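Local coordinates for protein phage integrase (Pectobacterium atrosepticum, PDB 3JU0) that probably binds arm-type DNA sites through this N-terminal domain of a phage-family integrase, a recombinase thought to act in DNA integration, at residues H31-G34 with S35-R39; A58-L61 with A62-R65. All blocks are in the same frame, centred on the assembly; numbering follows the deposited sequence.

Contact 1. Residues H31-G34 with S35-R39; sequences HPNG and SKYWR
The edge of the Tyr37 ring, not a face, meets the turn before it: His31 CB lies in the ring plane, 3.7 Å from Tyr37 CE1, and the amide of Asn33 reaches the phenol end of the same rim. Arg39 NH1 also lies at this edge, in plane, and Tyr37 CB sits over one face of the Arg39 guanidinium. The His31 ring is inclined at 68° to that of Tyr37, an oblique pair that is neither stacked nor T-shaped. Pro32 CD lies over one face of the imidazole, toward its rim, while Asn33 N sits at its edge and donates in plane to ND1, 2.9 Å away in His31. That bond uses ND1 as acceptor and helps fix the rotation of the imidazole. Asn33 holds both ends of its amide in use. Its CG stands between the backbone N and the carbonyl carbon (chi1 66°), which points the amide toward Ser35 and Tyr37. From there ND2 of Asn33 gives an almost straight bond of 3.1 Å to Tyr37 OH, in the amide plane, and OD1 of Asn33 accepts from Ser35 N at 2.9 Å. A water joins Asn33 O to Ser35 OG. Gly34 N to His31 O closes the type I turn of residues 31-34, and His31 N to Ser35 O (2.9 Å) pairs the residues at the base of this surface hairpin loop between strands 26-30 and 36-44. With ND1 occupied as an acceptor, a neutral imidazole would carry its proton on NE2, and the Asn33 amide orientation is set by two different partners.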
ATOM      1  N   HIS A  31      -4.032  -7.435   9.686  1.00 21.89           N
ATOM      2  CA  HIS A  31      -3.351  -8.581  10.271  1.00 23.47           C
ATOM      3  C   HIS A  31      -3.907  -8.897  11.651  1.00 24.06           C
ATOM      4  O   HIS A  31      -4.426  -8.022  12.337  1.00 24.67           O
ATOM      5  CB  HIS A  31      -1.842  -8.256  10.319  1.00 22.74           C
ATOM      6  CG  HIS A  31      -0.954  -9.460  10.500  1.00 26.18           C
ATOM      7  ND1 HIS A  31      -0.741 -10.027  11.728  1.00 31.07           N
ATOM      8  CD2 HIS A  31      -0.203 -10.169   9.622  1.00 30.60           C
ATOM      9  CE1 HIS A  31       0.111 -11.028  11.615  1.00 30.99           C
ATOM     10  NE2 HIS A  31       0.423 -11.171  10.337  1.00 32.53           N
ATOM     11  N   PRO A  32      -3.867 -10.209  12.039  1.00 26.50           N
ATOM     12  CA  PRO A  32      -4.366 -10.549  13.328  1.00 29.80           C
ATOM     13  C   PRO A  32      -3.518  -9.939  14.423  1.00 31.02           C
ATOM     14  O   PRO A  32      -4.035  -9.787  15.513  1.00 32.96           O
ATOM     15  CB  PRO A  32      -4.246 -12.077  13.363  1.00 30.21           C
ATOM     16  CG  PRO A  32      -3.945 -12.524  12.122  1.00 31.24           C
ATOM     17  CD  PRO A  32      -3.611 -11.391  11.213  1.00 26.67           C
ATOM     18  N   ASN A  33      -2.285  -9.495  14.112  1.00 31.55           N
ATOM     19  CA  ASN A  33      -1.469  -8.800  15.111  1.00 30.73           C
ATOM     20  C   ASN A  33      -1.978  -7.407  15.435  1.00 31.80           C
ATOM     21  O   ASN A  33      -1.428  -6.750  16.316  1.00 34.43           O
ATOM     22  CB  ASN A  33       0.039  -8.786  14.715  1.00 31.90           C
ATOM     23  CG  ASN A  33       0.376  -7.988  13.474  1.00 28.04           C
ATOM     24  OD1 ASN A  33      -0.433  -7.255  12.969  1.00 28.38           O
ATOM     25  ND2 ASN A  33       1.631  -8.119  12.990  1.00 29.37           N
ATOM     26  N   GLY A  34      -3.007  -6.928  14.690  1.00 29.04           N
ATOM     27  CA  GLY A  34      -3.589  -5.652  14.851  1.00 26.52           C
ATOM     28  C   GLY A  34      -3.063  -4.558  13.888  1.00 24.77           C
ATOM     29  O   GLY A  34      -3.658  -3.501  13.702  1.00 26.77           O
ATOM     30  N   SER A  35      -2.023  -4.897  13.203  1.00 22.79           N
ATOM     31  CA  SER A  35      -1.436  -3.941  12.293  1.00 19.75           C
ATOM     32  C   SER A  35      -2.108  -3.968  10.925  1.00 19.69           C
ATOM     33  O   SER A  35      -2.753  -4.966  10.568  1.00 21.15           O
ATOM     34  CB  SER A  35       0.039  -4.243  12.131  1.00 20.17           C
ATOM     35  OG  SER A  35       0.754  -3.932  13.330  1.00 22.07           O
ATOM     36  N   LYS A  36      -1.999  -2.838  10.201  1.00 17.81           N
ATOM     37  CA  LYS A  36      -2.671  -2.615   8.893  1.00 17.50           C
ATOM     38  C   LYS A  36      -1.607  -2.161   7.868  1.00 17.79           C
ATOM     39  O   LYS A  36      -0.972  -1.145   8.107  1.00 19.99           O
ATOM     40  CB  LYS A  36      -3.784  -1.593   9.079  1.00 17.93           C
ATOM     41  CG  LYS A  36      -5.016  -2.079   9.819  1.00 20.04           C
ATOM     42  CD  LYS A  36      -6.002  -1.018  10.083  1.00 20.73           C
ATOM     43  CE  LYS A  36      -7.286  -1.600  10.650  1.00 23.05           C
ATOM     44  NZ  LYS A  36      -8.242  -0.523  11.147  1.00 23.18           N
ATOM     45  N   TYR A  37      -1.386  -3.010   6.853  1.00 17.36           N
ATOM     46  CA  TYR A  37      -0.301  -2.878   5.924  1.00 18.56           C
ATOM     47  C   TYR A  37      -0.806  -2.525   4.547  1.00 18.44           C
ATOM     48  O   TYR A  37      -1.668  -3.205   4.040  1.00 19.71           O
ATOM     49  CB  TYR A  37       0.541  -4.187   5.791  1.00 18.24           C
ATOM     50  CG  TYR A  37       1.084  -4.737   7.066  1.00 18.61           C
ATOM     51  CD1 TYR A  37       0.312  -5.522   7.894  1.00 18.71           C
ATOM     52  CD2 TYR A  37       2.396  -4.558   7.411  1.00 18.16           C
ATOM     53  CE1 TYR A  37       0.796  -6.057   9.064  1.00 19.10           C
ATOM     54  CE2 TYR A  37       2.895  -5.071   8.604  1.00 17.60           C
ATOM     55  CZ  TYR A  37       2.107  -5.784   9.471  1.00 18.44           C
ATOM     56  OH  TYR A  37       2.642  -6.359  10.632  1.00 20.74           O
ATOM     57  N   TRP A  38      -0.237  -1.503   3.915  1.00 15.61           N
ATOM     58  CA  TRP A  38      -0.551  -1.223   2.500  1.00 16.30           C
ATOM     59  C   TRP A  38       0.383  -2.036   1.621  1.00 15.45           C
ATOM     60  O   TRP A  38       1.603  -2.047   1.814  1.00 16.60           O
ATOM     61  CB  TRP A  38      -0.348   0.225   2.168  1.00 16.27           C
ATOM     62  CG  TRP A  38      -1.231   1.174   2.923  1.00 16.28           C
ATOM     63  CD1 TRP A  38      -0.858   2.011   3.922  1.00 17.82           C
ATOM     64  CD2 TRP A  38      -2.629   1.324   2.757  1.00 16.74           C
ATOM     65  NE1 TRP A  38      -1.945   2.732   4.348  1.00 18.67           N
ATOM     66  CE2 TRP A  38      -3.050   2.339   3.637  1.00 18.33           C
ATOM     67  CE3 TRP A  38      -3.575   0.717   1.920  1.00 18.12           C
ATOM     68  CZ2 TRP A  38      -4.416   2.720   3.758  1.00 19.58           C
ATOM     69  CZ3 TRP A  38      -4.924   1.144   2.027  1.00 20.80           C
ATOM     70  CH2 TRP A  38      -5.298   2.141   2.914  1.00 20.98           C
ATOM     71  N   ARG A  39      -0.216  -2.684   0.641  1.00 16.07           N
ATOM     72  CA  ARG A  39       0.523  -3.558  -0.290  1.00 18.07           C
ATOM     73  C   ARG A  39       0.089  -3.343  -1.713  1.00 17.76           C
ATOM     74  O   ARG A  39      -1.098  -3.141  -1.976  1.00 18.58           O
ATOM     75  CB  ARG A  39       0.295  -5.032   0.039  1.00 21.54           C
ATOM     76  CG  ARG A  39       0.928  -5.507   1.313  1.00 30.76           C
ATOM     77  CD  ARG A  39       1.295  -4.531   2.227  1.00 41.05           C
ATOM     78  NE  ARG A  39       2.439  -5.073   2.959  1.00 44.87           N
ATOM     79  CZ  ARG A  39       3.289  -4.389   3.717  1.00 41.18           C
ATOM     80  NH1 ARG A  39       3.291  -2.979   3.930  1.00 27.73           N
ATOM     81  NH2 ARG A  39       4.159  -5.167   4.260  1.00 39.84           N
TER
HETATM   82  O   HOH W   1       0.856  -5.195  15.560  1.00 33.09           O

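Contact 2. Residues A58-L61 with A62-R65; sequences AVSL and ADAR
Ser60 and Asp63 bond to each other in both directions, a capping box at the start of helix 61-76. Ser60 OG accepts from Asp63 N at 3.0 Å, and Asp63 OD2 in return accepts from Ser60 N at 2.9 Å. The second bond is nearly straight (170°) and reaches the carboxylate oxygen on its anti side, somewhat out of the carboxylate plane. Ser60 OG stands between its backbone N and carbonyl carbon (chi1 67°), which turns the hydroxyl toward the first turn of the helix. The Asp63 carboxylate reaches back to Ser60 N. Its other oxygen, OD1, accepts from Ile92 N, so the carboxylate also links the cap to the C-terminal part of the chain. Regular helix bonding follows directly, from Ala64 N to Ser60 O at 2.8 Å and from Arg65 N to Leu61 O at 3.0 Å. On the side of Val59, CG1 approaches Asp63 CB at 3.6 Å and lies farther from the methyl of Ala64, so the residue before the N-cap packs against the first turn of the helix. One helical turn apart, Leu61 and Arg65 cross obliquely: Leu61 CD1 lies over one face of the guanidinium, toward its rim and 3.6 Å from Arg65 NE, while CD2 approaches NH2. Arg65 NH2 forms a salt bridge to Asp22 of strand 18-23, joining the helix to the edge of the sheet. The N-H groups of Ser60 and Asp63 thus find side-chain acceptors, and the positive end of the helix dipole would probably help stabilise the negative charge of Asp63.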
ATOM      1  N   ALA A  58       0.319   5.598   9.897  1.00 19.72           N
ATOM      2  CA  ALA A  58       1.497   6.402   9.476  1.00 20.09           C
ATOM      3  C   ALA A  58       1.322   6.866   8.037  1.00 20.74           C
ATOM      4  O   ALA A  58       1.649   8.023   7.678  1.00 23.98           O
ATOM      5  CB  ALA A  58       2.739   5.619   9.693  1.00 21.06           C
ATOM      6  N   VAL A  59       0.755   5.978   7.236  1.00 18.56           N
ATOM      7  CA  VAL A  59       0.453   6.199   5.833  1.00 18.31           C
ATOM      8  C   VAL A  59      -1.079   6.107   5.684  1.00 18.47           C
ATOM      9  O   VAL A  59      -1.693   5.085   5.916  1.00 19.49           O
ATOM     10  CB  VAL A  59       1.173   5.111   5.003  1.00 18.68           C
ATOM     11  CG1 VAL A  59       0.813   5.240   3.523  1.00 20.44           C
ATOM     12  CG2 VAL A  59       2.708   5.156   5.240  1.00 20.70           C
ATOM     13  N   SER A  60      -1.680   7.188   5.257  1.00 18.71           N
ATOM     14  CA  SER A  60      -3.125   7.237   5.045  1.00 18.72           C
ATOM     15  C   SER A  60      -3.538   6.581   3.735  1.00 17.43           C
ATOM     16  O   SER A  60      -2.687   6.230   2.929  1.00 17.97           O
ATOM     17  CB  SER A  60      -3.634   8.645   4.964  1.00 22.59           C
ATOM     18  OG  SER A  60      -3.182   9.356   3.831  1.00 21.97           O
ATOM     19  N   LEU A  61      -4.808   6.417   3.522  1.00 19.02           N
ATOM     20  CA  LEU A  61      -5.291   5.910   2.253  1.00 19.31           C
ATOM     21  C   LEU A  61      -4.860   6.789   1.069  1.00 19.92           C
ATOM     22  O   LEU A  61      -4.354   6.279   0.063  1.00 20.12           O
ATOM     23  CB  LEU A  61      -6.839   5.819   2.329  1.00 20.15           C
ATOM     24  CG  LEU A  61      -7.555   5.455   1.016  1.00 21.34           C
ATOM     25  CD1 LEU A  61      -7.130   4.134   0.398  1.00 20.95           C
ATOM     26  CD2 LEU A  61      -9.080   5.431   1.191  1.00 23.63           C
ATOM     27  N   ALA A  62      -4.978   8.091   1.228  1.00 21.48           N
ATOM     28  CA  ALA A  62      -4.475   9.008   0.200  1.00 20.98           C
ATOM     29  C   ALA A  62      -2.984   8.857  -0.037  1.00 21.13           C
ATOM     30  O   ALA A  62      -2.498   8.870  -1.200  1.00 21.63           O
ATOM     31  CB  ALA A  62      -4.832  10.419   0.522  1.00 24.24           C
ATOM     32  N   ASP A  63      -2.211   8.773   1.039  1.00 20.01           N
ATOM     33  CA  ASP A  63      -0.797   8.559   0.933  1.00 20.37           C
ATOM     34  C   ASP A  63      -0.459   7.223   0.205  1.00 17.62           C
ATOM     35  O   ASP A  63       0.429   7.148  -0.645  1.00 18.23           O
ATOM     36  CB  ASP A  63      -0.147   8.486   2.300  1.00 21.23           C
ATOM     37  CG  ASP A  63      -0.187   9.750   3.127  1.00 26.60           C
ATOM     38  OD1 ASP A  63      -0.046  10.865   2.565  1.00 28.45           O
ATOM     39  OD2 ASP A  63      -0.226   9.561   4.419  1.00 25.93           O
ATOM     40  N   ALA A  64      -1.200   6.180   0.511  1.00 17.38           N
ATOM     41  CA  ALA A  64      -1.003   4.888  -0.078  1.00 16.40           C
ATOM     42  C   ALA A  64      -1.283   4.915  -1.590  1.00 16.61           C
ATOM     43  O   ALA A  64      -0.524   4.367  -2.361  1.00 16.54           O
ATOM     44  CB  ALA A  64      -1.848   3.844   0.584  1.00 17.07           C
ATOM     45  N   ARG A  65      -2.339   5.601  -1.986  1.00 17.08           N
ATOM     46  CA  ARG A  65      -2.658   5.787  -3.422  1.00 17.81           C
ATOM     47  C   ARG A  65      -1.545   6.570  -4.095  1.00 16.80           C
ATOM     48  O   ARG A  65      -1.195   6.241  -5.247  1.00 18.27           O
ATOM     49  CB  ARG A  65      -4.040   6.410  -3.615  1.00 18.23           C
ATOM     50  CG  ARG A  65      -5.167   5.552  -3.186  1.00 19.78           C
ATOM     51  CD  ARG A  65      -6.491   6.232  -3.241  1.00 21.77           C
ATOM     52  NE  ARG A  65      -7.577   5.316  -2.998  1.00 22.58           N
ATOM     53  CZ  ARG A  65      -8.776   5.680  -2.576  1.00 25.37           C
ATOM     54  NH1 ARG A  65      -9.033   6.939  -2.303  1.00 28.96           N
ATOM     55  NH2 ARG A  65      -9.676   4.759  -2.396  1.00 27.29           N
TER

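Overall arrangement
Contact 1 closes the hairpin between the two middle strands of the antiparallel sheet, and contact 2 starts the helix that follows its last strand; their centres lie about 14 Å apart. Trp38, from the strand end of contact 1, bridges them. Its NE1 lies 2.8 Å from Val59 O, a probable hydrogen bond, just ahead of the helix cap. The indole also packs on the first turn, with CD2 of Trp38 3.4 Å from Ala64 CB and CZ2 of Trp38 3.6 Å from Leu61 CA. The surface hairpin and the partly buried helix start are thereby joined within one arm-type DNA-binding domain.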